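Local coordinates for putative tRNA synthase (Salmonella typhimurium, PDB 3DQQ), which probably phosphorylates 3-oxo-tetronate at its 4-position with ATP, as a member of the four-carbon acid sugar kinase family, at residues A[27-32]-A[44-49]; A[278-283]-A[313-318]; A[293-298]-A[339-344]. One frame throughout, in Å; residues are numbered along the deposited sequence.

Interaction 1: A[27-32]-A[44-49]; sequences MPTVQI and CDAVVI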
# COMPACT_ATOMS: atom_id res chain seq x y z
N MET A 27 -33.83 -10.14 11.65
CA MET A 27 -34.38 -8.82 11.87
C MET A 27 -34.13 -8.00 10.58
O MET A 27 -32.98 -7.66 10.25
CB MET A 27 -33.74 -8.21 13.12
CG MET A 27 -34.43 -6.97 13.69
SD MET A 27 -33.67 -6.45 15.28
CE MET A 27 -33.90 -7.98 16.15
N PRO A 28 -35.20 -7.75 9.81
CA PRO A 28 -35.18 -6.87 8.65
C PRO A 28 -34.63 -5.52 8.99
O PRO A 28 -35.04 -4.95 9.96
CB PRO A 28 -36.67 -6.73 8.32
CG PRO A 28 -37.21 -7.96 8.71
CD PRO A 28 -36.53 -8.33 9.99
N THR A 29 -33.75 -4.98 8.17
CA THR A 29 -32.96 -3.83 8.56
C THR A 29 -32.69 -2.92 7.37
O THR A 29 -32.27 -3.38 6.33
CB THR A 29 -31.60 -4.30 9.11
OG1 THR A 29 -31.82 -5.16 10.23
CG2 THR A 29 -30.73 -3.11 9.51
N VAL A 30 -32.92 -1.63 7.53
CA VAL A 30 -32.51 -0.64 6.57
C VAL A 30 -31.26 0.05 7.11
O VAL A 30 -31.19 0.32 8.30
CB VAL A 30 -33.59 0.40 6.42
CG1 VAL A 30 -32.98 1.63 5.77
CG2 VAL A 30 -34.79 -0.17 5.67
N GLN A 31 -30.26 0.32 6.27
CA GLN A 31 -29.17 1.21 6.64
C GLN A 31 -29.42 2.54 6.00
O GLN A 31 -29.73 2.58 4.83
CB GLN A 31 -27.84 0.68 6.14
CG GLN A 31 -26.60 1.60 6.35
CD GLN A 31 -25.29 0.90 5.91
OE1 GLN A 31 -25.22 -0.32 5.87
NE2 GLN A 31 -24.25 1.69 5.57
N ILE A 32 -29.27 3.62 6.76
CA ILE A 32 -29.35 4.98 6.21
C ILE A 32 -28.00 5.64 6.41
O ILE A 32 -27.48 5.60 7.50
CB ILE A 32 -30.42 5.85 6.91
CG1 ILE A 32 -31.78 5.18 6.82
CG2 ILE A 32 -30.39 7.28 6.33
CD1 ILE A 32 -32.96 5.91 7.55
N CYS A 44 -38.84 -2.66 7.84
CA CYS A 44 -37.76 -3.10 8.74
C CYS A 44 -38.01 -2.92 10.23
O CYS A 44 -38.76 -2.07 10.64
CB CYS A 44 -36.51 -2.33 8.41
SG CYS A 44 -36.76 -0.56 8.62
N ASP A 45 -37.31 -3.71 11.04
CA ASP A 45 -37.43 -3.64 12.50
C ASP A 45 -36.24 -2.97 13.15
O ASP A 45 -36.31 -2.61 14.30
CB ASP A 45 -37.55 -5.03 13.10
CG ASP A 45 -38.77 -5.80 12.59
OD1 ASP A 45 -39.77 -5.20 12.12
OD2 ASP A 45 -38.71 -7.04 12.68
N ALA A 46 -35.13 -2.87 12.42
CA ALA A 46 -33.93 -2.19 12.88
C ALA A 46 -33.55 -1.14 11.83
O ALA A 46 -33.81 -1.33 10.67
CB ALA A 46 -32.81 -3.18 13.08
N VAL A 47 -33.00 -0.02 12.28
CA VAL A 47 -32.36 0.93 11.41
C VAL A 47 -30.92 1.12 11.85
O VAL A 47 -30.67 1.35 13.00
CB VAL A 47 -33.09 2.28 11.41
CG1 VAL A 47 -32.37 3.26 10.48
CG2 VAL A 47 -34.48 2.11 10.94
N VAL A 48 -29.98 1.03 10.92
CA VAL A 48 -28.59 1.28 11.25
C VAL A 48 -28.23 2.60 10.59
O VAL A 48 -28.26 2.70 9.38
CB VAL A 48 -27.69 0.16 10.73
CG1 VAL A 48 -26.24 0.53 10.94
CG2 VAL A 48 -28.07 -1.17 11.38
N ILE A 49 -27.94 3.62 11.39
CA ILE A 49 -27.48 4.90 10.88
C ILE A 49 -25.95 4.90 10.82
O ILE A 49 -25.28 4.71 11.83
CB ILE A 49 -27.93 6.06 11.77
CG1 ILE A 49 -29.45 6.14 11.81
CG2 ILE A 49 -27.31 7.38 11.29
CD1 ILE A 49 -29.96 6.83 13.05

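Interaction 2: A[278-283]-A[313-318]; sequences RDVDVA and ISATAS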
# COMPACT_ATOMS: atom_id res chain seq x y z
N ARG A 278 -13.30 -4.05 -19.67
CA ARG A 278 -12.74 -2.88 -20.26
C ARG A 278 -11.99 -2.14 -19.15
O ARG A 278 -12.54 -1.95 -18.06
CB ARG A 278 -13.88 -2.06 -20.83
CG ARG A 278 -13.49 -0.99 -21.76
CD ARG A 278 -13.53 -1.40 -23.22
NE ARG A 278 -14.05 -0.27 -24.00
CZ ARG A 278 -13.45 0.92 -24.11
NH1 ARG A 278 -12.29 1.20 -23.49
NH2 ARG A 278 -14.03 1.87 -24.82
N ASP A 279 -10.73 -1.80 -19.42
CA ASP A 279 -9.86 -1.16 -18.45
C ASP A 279 -9.90 0.33 -18.61
O ASP A 279 -9.73 0.82 -19.70
CB ASP A 279 -8.43 -1.59 -18.67
CG ASP A 279 -8.17 -2.98 -18.15
OD1 ASP A 279 -8.21 -3.16 -16.88
OD2 ASP A 279 -7.91 -3.87 -18.99
N VAL A 280 -10.08 1.04 -17.52
CA VAL A 280 -10.19 2.47 -17.55
C VAL A 280 -8.85 3.10 -17.92
O VAL A 280 -7.88 2.91 -17.20
CB VAL A 280 -10.59 3.00 -16.17
CG1 VAL A 280 -10.57 4.50 -16.16
CG2 VAL A 280 -11.94 2.47 -15.77
N ASP A 281 -8.81 3.86 -19.03
CA ASP A 281 -7.59 4.58 -19.42
C ASP A 281 -7.50 5.96 -18.79
O ASP A 281 -8.23 6.87 -19.10
CB ASP A 281 -7.44 4.68 -20.93
CG ASP A 281 -6.18 5.44 -21.35
OD1 ASP A 281 -5.10 5.25 -20.75
OD2 ASP A 281 -6.25 6.24 -22.27
N VAL A 282 -6.57 6.09 -17.89
CA VAL A 282 -6.29 7.33 -17.22
C VAL A 282 -6.01 8.48 -18.18
O VAL A 282 -6.41 9.60 -17.89
CB VAL A 282 -5.10 7.15 -16.28
CG1 VAL A 282 -4.82 8.46 -15.55
CG2 VAL A 282 -5.41 6.04 -15.30
N ALA A 283 -5.36 8.26 -19.32
CA ALA A 283 -5.16 9.40 -20.25
C ALA A 283 -6.48 9.92 -20.81
O ALA A 283 -6.51 10.92 -21.48
CB ALA A 283 -4.20 9.06 -21.38
N ILE A 313 -16.04 -2.82 -15.76
CA ILE A 313 -15.15 -1.70 -16.00
C ILE A 313 -14.22 -1.59 -14.79
O ILE A 313 -14.65 -1.28 -13.67
CB ILE A 313 -15.93 -0.44 -16.25
CG1 ILE A 313 -16.60 -0.60 -17.59
CG2 ILE A 313 -15.03 0.83 -16.22
CD1 ILE A 313 -17.54 0.46 -17.81
N SER A 314 -12.96 -1.90 -15.05
CA SER A 314 -11.97 -2.03 -14.02
C SER A 314 -10.95 -0.94 -14.14
O SER A 314 -10.51 -0.64 -15.23
CB SER A 314 -11.28 -3.37 -14.16
OG SER A 314 -10.11 -3.41 -13.35
N ALA A 315 -10.56 -0.39 -13.00
CA ALA A 315 -9.53 0.62 -12.91
C ALA A 315 -8.33 0.03 -12.18
O ALA A 315 -7.41 0.74 -11.80
CB ALA A 315 -10.06 1.81 -12.18
N THR A 316 -8.30 -1.28 -12.02
CA THR A 316 -7.27 -1.88 -11.18
C THR A 316 -5.90 -1.99 -11.90
O THR A 316 -4.85 -1.97 -11.25
CB THR A 316 -7.78 -3.19 -10.43
OG1 THR A 316 -7.42 -4.34 -11.17
CG2 THR A 316 -9.33 -3.17 -10.11
N ALA A 317 -5.90 -2.01 -13.24
CA ALA A 317 -4.67 -1.88 -14.08
C ALA A 317 -4.01 -0.52 -13.93
O ALA A 317 -2.76 -0.43 -13.82
CB ALA A 317 -5.00 -2.09 -15.55
N SER A 318 -4.84 0.52 -13.96
CA SER A 318 -4.42 1.93 -13.73
C SER A 318 -3.87 2.14 -12.29
O SER A 318 -2.89 2.87 -12.08
CB SER A 318 -5.61 2.89 -13.99
OG SER A 318 -6.29 3.28 -12.79

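Interaction 3: A[293-298]-A[339-344]; sequences AYAEAL and EALFSL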
# COMPACT_ATOMS: atom_id res chain seq x y z
N ALA A 293 -17.15 12.67 -22.02
CA ALA A 293 -17.26 11.86 -23.23
C ALA A 293 -16.90 10.39 -22.96
O ALA A 293 -17.60 9.49 -23.44
CB ALA A 293 -16.44 12.44 -24.31
N TYR A 294 -15.87 10.14 -22.14
CA TYR A 294 -15.39 8.77 -21.88
C TYR A 294 -16.45 7.98 -21.10
O TYR A 294 -16.71 6.81 -21.38
CB TYR A 294 -14.03 8.79 -21.14
CG TYR A 294 -13.23 7.48 -21.06
CD1 TYR A 294 -13.24 6.54 -22.08
CD2 TYR A 294 -12.44 7.20 -19.96
CE1 TYR A 294 -12.50 5.36 -22.00
CE2 TYR A 294 -11.69 6.03 -19.87
CZ TYR A 294 -11.73 5.12 -20.90
OH TYR A 294 -10.99 3.95 -20.84
N ALA A 295 -17.08 8.63 -20.13
CA ALA A 295 -18.18 8.04 -19.40
C ALA A 295 -19.30 7.66 -20.36
O ALA A 295 -19.80 6.55 -20.32
CB ALA A 295 -18.67 9.02 -18.35
N GLU A 296 -19.67 8.56 -21.26
CA GLU A 296 -20.63 8.19 -22.30
C GLU A 296 -20.21 6.97 -23.10
O GLU A 296 -21.04 6.09 -23.35
CB GLU A 296 -20.84 9.32 -23.31
CG GLU A 296 -22.16 9.97 -23.22
CD GLU A 296 -22.68 10.49 -24.58
OE1 GLU A 296 -23.92 10.35 -24.83
OE2 GLU A 296 -21.88 11.05 -25.39
N ALA A 297 -18.95 6.94 -23.56
CA ALA A 297 -18.50 5.88 -24.45
C ALA A 297 -18.56 4.59 -23.68
O ALA A 297 -19.04 3.59 -24.21
CB ALA A 297 -17.12 6.13 -24.93
N LEU A 298 -18.10 4.61 -22.42
CA LEU A 298 -18.02 3.39 -21.64
C LEU A 298 -19.42 2.89 -21.28
O LEU A 298 -19.61 1.70 -21.11
CB LEU A 298 -17.16 3.55 -20.37
CG LEU A 298 -15.63 3.66 -20.52
CD1 LEU A 298 -15.01 3.95 -19.15
CD2 LEU A 298 -14.96 2.44 -21.18
N GLU A 339 -12.05 8.21 -9.97
CA GLU A 339 -13.31 8.27 -9.22
C GLU A 339 -14.31 9.24 -9.87
O GLU A 339 -15.46 8.94 -9.99
CB GLU A 339 -13.10 8.63 -7.74
CG GLU A 339 -12.27 7.59 -6.92
CD GLU A 339 -12.70 6.10 -7.14
OE1 GLU A 339 -13.74 5.66 -6.62
OE2 GLU A 339 -11.99 5.33 -7.83
N ALA A 340 -13.87 10.39 -10.34
CA ALA A 340 -14.75 11.29 -11.04
C ALA A 340 -15.38 10.59 -12.24
O ALA A 340 -16.55 10.83 -12.56
CB ALA A 340 -14.01 12.54 -11.46
N LEU A 341 -14.61 9.74 -12.93
CA LEU A 341 -15.16 9.04 -14.09
C LEU A 341 -16.26 8.09 -13.65
O LEU A 341 -17.37 8.13 -14.21
CB LEU A 341 -14.11 8.27 -14.88
CG LEU A 341 -14.70 7.37 -15.98
CD1 LEU A 341 -14.85 8.11 -17.31
CD2 LEU A 341 -13.88 6.12 -16.12
N PHE A 342 -15.96 7.25 -12.65
CA PHE A 342 -16.94 6.29 -12.14
C PHE A 342 -18.25 6.96 -11.71
O PHE A 342 -19.36 6.43 -11.87
CB PHE A 342 -16.37 5.51 -10.96
CG PHE A 342 -15.58 4.31 -11.37
CD1 PHE A 342 -16.15 3.32 -12.14
CD2 PHE A 342 -14.28 4.15 -10.97
CE1 PHE A 342 -15.42 2.20 -12.52
CE2 PHE A 342 -13.54 3.01 -11.35
CZ PHE A 342 -14.13 2.04 -12.13
N SER A 343 -18.10 8.15 -11.17
CA SER A 343 -19.25 8.94 -10.79
C SER A 343 -20.20 9.19 -11.96
O SER A 343 -21.38 8.87 -11.87
CB SER A 343 -18.79 10.26 -10.23
OG SER A 343 -19.91 10.96 -9.85
N LEU A 344 -19.67 9.76 -13.05
CA LEU A 344 -20.44 10.00 -14.24
C LEU A 344 -20.97 8.71 -14.89
O LEU A 344 -22.06 8.68 -15.49
CB LEU A 344 -19.59 10.72 -15.26
CG LEU A 344 -19.12 12.11 -14.91
CD1 LEU A 344 -17.85 12.45 -15.72
CD2 LEU A 344 -20.25 13.11 -15.15

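Interaction 1: A[27-32]-A[44-49]
Pro28 and the turn at Cys44 and Asp45 start a parallel pairing that then runs residue by residue from Thr29–Ala46 to Ile32–Ile49. One carbonyl oxygen, Pro28 O, takes two successive N-H groups: Asp45 N at 2.8 Å, tilted 34° from the carbonyl plane, and Ala46 N at 3.2 Å, lying in it. The helical psi of Asp45 (-17°) turns both amides the same way and lets a single acceptor hold the start of strand 46-50. Farther along, Val30 and Val48 do the gripping: Val30 N donates to Ala46 O, Val48 N reaches Val30 O at 3.0 Å, and Ile32 N returns to Val48 O.

Side chains fill in on both faces. On one, Cys44 SG sits beside Val30 CG2 at 3.6 Å, placed there by a first torsion of 60° that sets the sulfur between the backbone N and the carbonyl carbon, while Ile32 CD1 meets Val47 CG1 at 4.0 Å. On the other, the methyl branches Thr29 CG2 and Val48 CG2 touch at 3.8 Å. Met27 runs out over Ala46, passing Asp45 with its CG 3.7 Å from Asp45 CB. Thr29 OG1 is turned back to its own segment and donates to Met27 O at 2.8 Å, though it also lies against Ala46 CB.

The second shell shows the layering. Thr29 and Gln31 lie against helix 12-24, with Gln31 NE2 bonded to Asn33, whereas Ile32 and Ile49 pack on Trp71 of helix 58-74. Backbone bonds of Thr29 and Gln31 continue to the antiparallel strand 376-382, and those of Val47 to strand 5-9, so strand 29-33 lies between its parallel partner and strand 376-382 from the C-terminal part of the chain.

Interaction 2: A[278-283]-A[313-318]
Val280 and Ser314 mark the place where two short parallel strands end and their chains part. Val280 N donates to Ser314 O at 2.9 Å, one step beyond the bond from Ser314 N to Arg278 O at 3.0 Å. From there the Val280 side chain points toward the other segment. Its CB lies 3.8 Å from Ser314 O, the acceptor of its own amide, and CG2 comes nearer still to that oxygen. A chi1 of 174° sets CG1 anti to the backbone N and CG2 anti to the carbonyl carbon. CG2 meets Ile313 CG2 at 3.5 Å, the two side chains crossing at about a right angle, and Ala315 CB at 4.1 Å. CG1 reaches instead to Leu341 of helix 336-351, so the fork of one valine bridges the strand ends and the helix layer.

Past the strands, residues 315-318 curl into a turn with polar bonds of its own. Ser314 OG accepts from Thr316 N at 3.1 Å, an ST turn, and Ser318 OG donates to Ala315 O at 2.9 Å. In this turn Ser318 CB meets Val282 CG2, and Ala317 CB lies beside Asp279 OD1. Asp279 OD2 is committed to a salt bridge with Arg272, while Arg278 leads away to a cation-pi contact with Trp301.

Chemically, then, two backbone bonds set the register and a small group of methyls packs beside it. The serine hydroxyls bond within the turn rather than across the contact, consistent with a role in holding the curl of a segment whose Ala315 lies close to residues predicted to bind ATP.

Interaction 3: A[293-298]-A[339-344]
Leu341 is the bump of this helix pair, and the hollow it enters is formed by Tyr294, Ala295 and Leu298 on helix 288-304. Its two methyls divide the hollow between them. CD1 lies 3.6 Å from Ala295 N and 3.7 Å from Tyr294 CD2, coming at the ring obliquely; CD2 meets Leu298 CD1 at 3.9 Å, the two leucine side chains crossing at about a right angle. A first torsion of 171° swings Leu341 CG away from its own backbone N and carries the fork across the gap.

One turn on from Leu341, Leu344 brings its CB against Ala295 CB at 3.6 Å, the level at which the backbones come nearest; this alanine methyl touches both leucines. The hollow is itself shaped from within its helix: Leu298 CD1 lies over the centre of one face of the Tyr294 ring, 3.8 Å above its plane, while Tyr294 OH is hydrogen-bonded to Asp281 N in the loop after strand 277-279.

The segments cross at -53° with their axes 9.0 Å apart at closest approach, and no hydrogen bond joins them. This angle is near the roughly -50° class of ridges-into-grooves packing, with Tyr294 and Leu298 as an i, i+4 pair. Here it pairs two neighbouring helices lying over the same face of the parallel strands 277-279 and 312-314, as in layered alpha/beta domains.

Overall arrangement
Interactions 2 and 3 are two layers of the nucleotide-binding C-terminal domain, their centres about 11 Å apart. The layers also meet where Arg278 CZ packs 3.6 Å from Leu298 CD2. Interaction 1 belongs to the sugar-binding N-terminal domain; its nearest atoms lie about 22 Å from interaction 2 and about 17 Å from interaction 3. Interactions 2 and 3 lie near the ATP site inferred by similarity: side chain to side chain, Ala315 is about 7 Å from Thr364 and 8 Å from Ser259, and Leu341 about 9 Å from Thr364. Interaction 1 is more distant, the side chain of Gln31 being about 11 Å from Gly362.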